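Local coordinates for protein toll (Drosophila melanogaster, PDB 4LXR) that acts as a receptor for the cytokine spaetzle C-106, activating the Toll pathway in antifungal defence and in establishing embryonic dorsal-ventral polarity, at residues L122-T132 / D145-A156. Residues are numbered along the deposited sequence; the frame is centred on the assembly and turned at random.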
ATOM      1  N   LEU A 122      40.138 -27.014  18.435  1.00 20.69           N
ATOM      2  CA  LEU A 122      39.366 -26.234  17.470  1.00 24.92           C
ATOM      3  C   LEU A 122      40.183 -25.160  16.750  1.00 22.69           C
ATOM      4  O   LEU A 122      39.620 -24.161  16.272  1.00 27.05           O
ATOM      5  CB  LEU A 122      38.121 -25.616  18.130  1.00 19.52           C
ATOM      6  CG  LEU A 122      37.137 -26.713  18.560  1.00 30.39           C
ATOM      7  CD1 LEU A 122      35.914 -26.151  19.275  1.00 26.71           C
ATOM      8  CD2 LEU A 122      36.732 -27.524  17.356  1.00 34.76           C
ATOM      9  N   HIS A 123      41.498 -25.366  16.677  1.00 24.26           N
ATOM     10  CA  HIS A 123      42.413 -24.420  16.017  1.00 25.43           C
ATOM     11  C   HIS A 123      42.214 -24.371  14.496  1.00 23.26           C
ATOM     12  O   HIS A 123      42.715 -23.466  13.835  1.00 22.19           O
ATOM     13  CB  HIS A 123      43.887 -24.746  16.344  1.00 24.74           C
ATOM     14  CG  HIS A 123      44.216 -24.658  17.802  1.00 24.61           C
ATOM     15  ND1 HIS A 123      43.311 -24.211  18.745  1.00 31.47           N
ATOM     16  CD2 HIS A 123      45.337 -24.991  18.486  1.00 25.05           C
ATOM     17  CE1 HIS A 123      43.868 -24.262  19.944  1.00 19.88           C
ATOM     18  NE2 HIS A 123      45.096 -24.734  19.812  1.00 22.99           N
ATOM     19  N   GLY A 124      41.476 -25.335  13.952  1.00 27.87           N
ATOM     20  CA  GLY A 124      41.118 -25.333  12.539  1.00 25.75           C
ATOM     21  C   GLY A 124      39.965 -24.426  12.104  1.00 31.60           C
ATOM     22  O   GLY A 124      39.718 -24.283  10.895  1.00 30.20           O
ATOM     23  N   LEU A 125      39.274 -23.804  13.064  1.00 22.91           N
ATOM     24  CA  LEU A 125      38.080 -22.993  12.766  1.00 27.22           C
ATOM     25  C   LEU A 125      38.390 -21.763  11.915  1.00 24.84           C
ATOM     26  O   LEU A 125      39.434 -21.124  12.085  1.00 23.76           O
ATOM     27  CB  LEU A 125      37.373 -22.530  14.050  1.00 18.70           C
ATOM     28  CG  LEU A 125      36.665 -23.537  14.970  1.00 24.59           C
ATOM     29  CD1 LEU A 125      36.244 -22.810  16.223  1.00 17.85           C
ATOM     30  CD2 LEU A 125      35.427 -24.220  14.289  1.00 20.72           C
ATOM     31  N   LYS A 126      37.476 -21.437  11.004  1.00 18.57           N
ATOM     32  CA  LYS A 126      37.601 -20.221  10.203  1.00 23.06           C
ATOM     33  C   LYS A 126      36.778 -19.115  10.818  1.00 17.28           C
ATOM     34  O   LYS A 126      37.011 -17.936  10.585  1.00 23.06           O
ATOM     35  CB  LYS A 126      37.177 -20.461   8.749  1.00 28.21           C
ATOM     36  CG  LYS A 126      38.295 -21.036   7.887  1.00 36.82           C
ATOM     37  CD  LYS A 126      37.840 -22.281   7.154  1.00 53.17           C
ATOM     38  CE  LYS A 126      38.954 -22.824   6.259  1.00 65.91           C
ATOM     39  NZ  LYS A 126      38.801 -24.288   5.988  1.00 69.07           N
ATOM     40  N   ARG A 127      35.809 -19.498  11.628  1.00 18.98           N
ATOM     41  CA  ARG A 127      34.865 -18.517  12.115  1.00 20.14           C
ATOM     42  C   ARG A 127      34.464 -18.860  13.530  1.00 16.05           C
ATOM     43  O   ARG A 127      34.123 -19.991  13.824  1.00 16.49           O
ATOM     44  CB  ARG A 127      33.628 -18.451  11.188  1.00 23.82           C
ATOM     45  CG  ARG A 127      32.608 -17.394  11.643  1.00 36.14           C
ATOM     46  CD  ARG A 127      31.605 -16.958  10.559  1.00 33.27           C
ATOM     47  NE  ARG A 127      30.875 -15.770  11.006  1.00 35.64           N
ATOM     48  CZ  ARG A 127      29.960 -15.116  10.295  1.00 41.87           C
ATOM     49  NH1 ARG A 127      29.638 -15.534   9.072  1.00 41.33           N
ATOM     50  NH2 ARG A 127      29.365 -14.042  10.815  1.00 24.44           N
ATOM     51  N   PHE A 128      34.483 -17.874  14.412  1.00 15.50           N
ATOM     52  CA  PHE A 128      34.129 -18.136  15.797  1.00 20.63           C
ATOM     53  C   PHE A 128      33.361 -16.952  16.319  1.00 16.49           C
ATOM     54  O   PHE A 128      33.747 -15.821  16.058  1.00 18.04           O
ATOM     55  CB  PHE A 128      35.399 -18.383  16.641  1.00 20.40           C
ATOM     56  CG  PHE A 128      35.158 -18.397  18.126  1.00 19.06           C
ATOM     57  CD1 PHE A 128      34.443 -19.439  18.724  1.00 16.78           C
ATOM     58  CD2 PHE A 128      35.675 -17.383  18.938  1.00 20.55           C
ATOM     59  CE1 PHE A 128      34.229 -19.471  20.109  1.00 19.68           C
ATOM     60  CE2 PHE A 128      35.478 -17.402  20.339  1.00 15.37           C
ATOM     61  CZ  PHE A 128      34.744 -18.439  20.925  1.00 15.71           C
ATOM     62  N   ARG A 129      32.276 -17.208  17.050  1.00 19.41           N
ATOM     63  CA  ARG A 129      31.523 -16.139  17.695  1.00 16.83           C
ATOM     64  C   ARG A 129      31.237 -16.493  19.141  1.00 14.84           C
ATOM     65  O   ARG A 129      30.782 -17.594  19.436  1.00 18.10           O
ATOM     66  CB  ARG A 129      30.194 -15.853  16.976  1.00 18.76           C
ATOM     67  CG  ARG A 129      29.237 -15.029  17.864  1.00 20.53           C
ATOM     68  CD  ARG A 129      28.210 -14.187  17.058  1.00 18.16           C
ATOM     69  NE  ARG A 129      27.126 -14.978  16.490  1.00 21.30           N
ATOM     70  CZ  ARG A 129      26.008 -15.345  17.128  1.00 41.14           C
ATOM     71  NH1 ARG A 129      25.797 -15.034  18.413  1.00 27.02           N
ATOM     72  NH2 ARG A 129      25.087 -16.046  16.463  1.00 43.01           N
ATOM     73  N   PHE A 130      31.489 -15.551  20.042  1.00 14.57           N
ATOM     74  CA  PHE A 130      31.147 -15.734  21.443  1.00 14.89           C
ATOM     75  C   PHE A 130      30.273 -14.569  21.873  1.00 15.09           C
ATOM     76  O   PHE A 130      30.649 -13.398  21.717  1.00 17.91           O
ATOM     77  CB  PHE A 130      32.415 -15.778  22.315  1.00 15.08           C
ATOM     78  CG  PHE A 130      32.136 -15.920  23.784  1.00 16.07           C
ATOM     79  CD1 PHE A 130      31.351 -16.974  24.258  1.00 15.98           C
ATOM     80  CD2 PHE A 130      32.663 -15.021  24.689  1.00 18.60           C
ATOM     81  CE1 PHE A 130      31.080 -17.120  25.617  1.00 18.72           C
ATOM     82  CE2 PHE A 130      32.404 -15.151  26.070  1.00 23.52           C
ATOM     83  CZ  PHE A 130      31.613 -16.203  26.534  1.00 20.59           C
ATOM     84  N   THR A 131      29.132 -14.880  22.468  1.00 15.05           N
ATOM     85  CA  THR A 131      28.141 -13.845  22.734  1.00 15.00           C
ATOM     86  C   THR A 131      27.482 -14.123  24.064  1.00 17.70           C
ATOM     87  O   THR A 131      27.019 -15.244  24.311  1.00 21.43           O
ATOM     88  CB  THR A 131      27.078 -13.837  21.617  1.00 23.74           C
ATOM     89  OG1 THR A 131      27.679 -13.373  20.396  1.00 23.12           O
ATOM     90  CG2 THR A 131      25.888 -12.947  21.979  1.00 19.36           C
ATOM     91  N   THR A 132      27.438 -13.117  24.927  1.00 15.78           N
ATOM     92  CA  THR A 132      26.823 -13.297  26.239  1.00 18.91           C
ATOM     93  C   THR A 132      26.402 -11.949  26.794  1.00 25.65           C
ATOM     94  O   THR A 132      26.993 -10.933  26.451  1.00 24.44           O
ATOM     95  CB  THR A 132      27.781 -13.984  27.252  1.00 23.31           C
ATOM     96  OG1 THR A 132      27.089 -14.205  28.489  1.00 21.34           O
ATOM     97  CG2 THR A 132      29.026 -13.118  27.530  1.00 16.78           C
ATOM     98  N   ASP A 145      46.855 -19.686  19.111  1.00 19.38           N
ATOM     99  CA  ASP A 145      46.985 -20.646  18.023  1.00 22.57           C
ATOM    100  C   ASP A 145      45.792 -20.704  17.068  1.00 21.57           C
ATOM    101  O   ASP A 145      45.688 -21.658  16.294  1.00 20.04           O
ATOM    102  CB  ASP A 145      47.281 -22.062  18.537  1.00 30.54           C
ATOM    103  CG  ASP A 145      48.579 -22.148  19.337  1.00 42.00           C
ATOM    104  OD1 ASP A 145      49.484 -21.299  19.142  1.00 44.91           O
ATOM    105  OD2 ASP A 145      48.674 -23.077  20.176  1.00 39.51           O
ATOM    106  N   MET A 146      44.900 -19.714  17.100  1.00 18.76           N
ATOM    107  CA  MET A 146      43.767 -19.723  16.168  1.00 18.45           C
ATOM    108  C   MET A 146      44.210 -19.129  14.831  1.00 25.67           C
ATOM    109  O   MET A 146      43.633 -18.134  14.369  1.00 18.25           O
ATOM    110  CB  MET A 146      42.566 -18.948  16.731  1.00 19.59           C
ATOM    111  CG  MET A 146      41.996 -19.518  18.038  1.00 17.47           C
ATOM    112  SD  MET A 146      41.252 -21.158  17.838  1.00 25.23           S
ATOM    113  CE  MET A 146      39.729 -20.763  16.978  1.00 17.41           C
ATOM    114  N   ARG A 147      45.232 -19.729  14.221  0.52 21.39           N
ATOM    115  CA  ARG A 147      45.867 -19.149  13.038  0.52 23.35           C
ATOM    116  C   ARG A 147      45.083 -19.401  11.739  0.52 24.66           C
ATOM    117  O   ARG A 147      45.526 -19.015  10.655  0.52 23.95           O
ATOM    118  CB  ARG A 147      47.341 -19.593  12.917  0.52 24.54           C
ATOM    119  CG  ARG A 147      48.268 -19.026  14.023  0.52 23.68           C
ATOM    120  CD  ARG A 147      49.753 -18.968  13.612  0.52 31.62           C
ATOM    121  NE  ARG A 147      50.601 -18.367  14.654  0.52 32.74           N
ATOM    122  CZ  ARG A 147      51.015 -17.098  14.657  0.52 36.96           C
ATOM    123  NH1 ARG A 147      50.668 -16.280  13.668  0.52 36.57           N
ATOM    124  NH2 ARG A 147      51.773 -16.640  15.650  0.52 22.27           N
ATOM    125  N   ASN A 148      43.911 -20.026  11.859  1.00 25.46           N
ATOM    126  CA  ASN A 148      43.018 -20.227  10.722  1.00 22.45           C
ATOM    127  C   ASN A 148      41.795 -19.323  10.710  1.00 31.11           C
ATOM    128  O   ASN A 148      41.060 -19.283   9.715  1.00 23.12           O
ATOM    129  CB  ASN A 148      42.548 -21.669  10.683  1.00 28.30           C
ATOM    130  CG  ASN A 148      43.042 -22.392   9.476  1.00 44.47           C
ATOM    131  OD1 ASN A 148      44.236 -22.699   9.366  1.00 52.05           O
ATOM    132  ND2 ASN A 148      42.130 -22.677   8.547  1.00 51.49           N
ATOM    133  N   LEU A 149      41.560 -18.625  11.815  1.00 18.28           N
ATOM    134  CA  LEU A 149      40.399 -17.771  11.910  1.00 17.49           C
ATOM    135  C   LEU A 149      40.427 -16.652  10.870  1.00 25.06           C
ATOM    136  O   LEU A 149      41.396 -15.899  10.783  1.00 19.15           O
ATOM    137  CB  LEU A 149      40.291 -17.148  13.297  1.00 18.15           C
ATOM    138  CG  LEU A 149      39.620 -17.850  14.469  1.00 25.35           C
ATOM    139  CD1 LEU A 149      39.491 -16.836  15.612  1.00 18.03           C
ATOM    140  CD2 LEU A 149      38.236 -18.442  14.089  1.00 16.53           C
ATOM    141  N   SER A 150      39.353 -16.524  10.097  1.00 19.16           N
ATOM    142  CA  SER A 150      39.231 -15.382   9.212  1.00 20.82           C
ATOM    143  C   SER A 150      38.173 -14.418   9.731  1.00 24.29           C
ATOM    144  O   SER A 150      38.187 -13.234   9.389  1.00 16.44           O
ATOM    145  CB  SER A 150      38.934 -15.828   7.774  1.00 23.61           C
ATOM    146  OG  SER A 150      37.592 -16.204   7.620  1.00 29.86           O
ATOM    147  N   HIS A 151      37.271 -14.904  10.584  1.00 17.59           N
ATOM    148  CA  HIS A 151      36.152 -14.065  11.053  1.00 15.19           C
ATOM    149  C   HIS A 151      35.933 -14.268  12.544  1.00 15.01           C
ATOM    150  O   HIS A 151      35.738 -15.385  13.001  1.00 17.26           O
ATOM    151  CB  HIS A 151      34.860 -14.360  10.276  1.00 17.11           C
ATOM    152  CG  HIS A 151      33.748 -13.379  10.536  1.00 31.69           C
ATOM    153  ND1 HIS A 151      33.132 -13.246  11.768  1.00 29.26           N
ATOM    154  CD2 HIS A 151      33.130 -12.496   9.712  1.00 27.12           C
ATOM    155  CE1 HIS A 151      32.203 -12.308  11.696  1.00 28.50           C
ATOM    156  NE2 HIS A 151      32.174 -11.843  10.459  1.00 24.17           N
ATOM    157  N   LEU A 152      35.970 -13.176  13.296  1.00 15.20           N
ATOM    158  CA  LEU A 152      35.913 -13.246  14.742  1.00 15.85           C
ATOM    159  C   LEU A 152      34.836 -12.305  15.210  1.00 14.40           C
ATOM    160  O   LEU A 152      34.802 -11.146  14.786  1.00 13.73           O
ATOM    161  CB  LEU A 152      37.267 -12.796  15.361  1.00 18.09           C
ATOM    162  CG  LEU A 152      37.273 -12.542  16.883  1.00 18.54           C
ATOM    163  CD1 LEU A 152      37.016 -13.877  17.641  1.00 15.47           C
ATOM    164  CD2 LEU A 152      38.595 -11.904  17.358  1.00 14.77           C
ATOM    165  N   GLU A 153      33.985 -12.776  16.112  1.00 14.38           N
ATOM    166  CA  GLU A 153      33.008 -11.910  16.726  1.00 13.53           C
ATOM    167  C   GLU A 153      32.982 -12.153  18.205  1.00 15.08           C
ATOM    168  O   GLU A 153      32.866 -13.294  18.648  1.00 13.91           O
ATOM    169  CB  GLU A 153      31.580 -12.137  16.128  1.00 13.40           C
ATOM    170  CG  GLU A 153      30.479 -11.275  16.833  1.00 13.21           C
ATOM    171  CD  GLU A 153      29.138 -11.221  16.031  1.00 24.06           C
ATOM    172  OE1 GLU A 153      28.081 -10.817  16.581  1.00 18.79           O
ATOM    173  OE2 GLU A 153      29.142 -11.602  14.849  1.00 17.18           O
ATOM    174  N   LEU A 154      33.068 -11.077  18.984  1.00 13.65           N
ATOM    175  CA  LEU A 154      33.044 -11.207  20.432  1.00 25.06           C
ATOM    176  C   LEU A 154      32.099 -10.169  20.917  1.00 13.87           C
ATOM    177  O   LEU A 154      32.205  -8.997  20.565  1.00 21.84           O
ATOM    178  CB  LEU A 154      34.436 -10.976  21.072  1.00 14.19           C
ATOM    179  CG  LEU A 154      35.520 -11.972  20.706  1.00 20.99           C
ATOM    180  CD1 LEU A 154      36.874 -11.540  21.304  1.00 23.34           C
ATOM    181  CD2 LEU A 154      35.133 -13.337  21.220  1.00 15.89           C
ATOM    182  N   ARG A 155      31.171 -10.592  21.753  1.00 15.88           N
ATOM    183  CA  ARG A 155      30.216  -9.668  22.305  1.00 14.19           C
ATOM    184  C   ARG A 155      30.013 -10.011  23.761  1.00 21.37           C
ATOM    185  O   ARG A 155      29.318 -10.975  24.079  1.00 19.02           O
ATOM    186  CB  ARG A 155      28.875  -9.757  21.572  1.00 13.99           C
ATOM    187  CG  ARG A 155      27.958  -8.638  21.999  1.00 19.58           C
ATOM    188  CD  ARG A 155      26.672  -8.589  21.284  1.00 33.63           C
ATOM    189  NE  ARG A 155      26.712  -8.211  19.868  1.00 38.43           N
ATOM    190  CZ  ARG A 155      25.629  -7.736  19.255  1.00 34.60           C
ATOM    191  NH1 ARG A 155      24.532  -7.573  19.975  1.00 23.29           N
ATOM    192  NH2 ARG A 155      25.619  -7.415  17.964  1.00 31.25           N
ATOM    193  N   ALA A 156      30.609  -9.220  24.647  1.00 19.31           N
ATOM    194  CA  ALA A 156      30.562  -9.547  26.062  1.00 17.74           C
ATOM    195  C   ALA A 156      30.770  -8.339  26.977  1.00 25.36           C
ATOM    196  O   ALA A 156      31.443  -8.457  28.013  1.00 21.84           O
ATOM    197  CB  ALA A 156      31.600 -10.615  26.361  1.00 19.73           C
TER
HETATM  198  O   HOH W   1      41.769 -20.853  13.751  1.00 18.31           O
HETATM  199  O   HOH W   2      32.425 -14.915  13.677  1.00 19.04           O
HETATM  200  O   HOH W   3      29.770 -13.891  13.528  1.00 19.73           O
HETATM  201  O   HOH W   4      27.119 -10.952  18.790  1.00 25.87           O
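Arg127 lays its guanidinium over one face of the His151 ring, the two planes inclined by 38°, with NH2 of Arg127 3.4 Å from CE1 of His151. Two waters lie in the guanidinium plane at its edge: one bridges Arg127 NE, Phe128 O and His151 ND1, the other joins NH2 to Glu153 OE2. With CG anti to the backbone N (chi1 -178°) and the chain extended to NE, Arg127 runs alongside the histidine, and beyond it NH1 reaches Gly3 O of a spaetzle chain and NH2 reaches Thr105 of the other. A leucine in place of Arg127 would probably take the guanidinium off the His151 face and leave both waters and both spaetzle chains without its N-H donors.

Arg129 and Glu153 also run side by side: CD of Arg129 is 3.3 Å from the carboxylate carbon CD of Glu153. Arg129 NE and Glu153 OE2 stay 4.3 Å apart, too far for a salt bridge, and each charge has its salt bridge with another partner, Arg129 with Glu106 and Glu153 with Arg7 of a spaetzle chain. Arg129 NH1 also donates, in the guanidinium plane, to Thr131 OG1. On the other side of the strands, Leu152 CD1 meets the edge of the Phe128 ring, 4.0 Å from its CD2, while Leu154 CD2 packs on Phe130 CB at 3.8 Å.

The backbones illustrate parallel pairing in a leucine-rich repeat solenoid, with axes 4.8 Å apart. At the start of the ladder Lys126 O takes two N-H groups, from Ser150 (2.8 Å) and His151 (3.0 Å); at its end Thr132 N donates to Arg155 O. Strand 127-131 lies between 102-106 and 151-155, and 174-176 follows next. This parallel run in the ectodomain presents the Arg127, Glu153 and Arg155 side to spaetzle, and keeps Phe128, Phe130, Leu152 and Leu154 buried on the other.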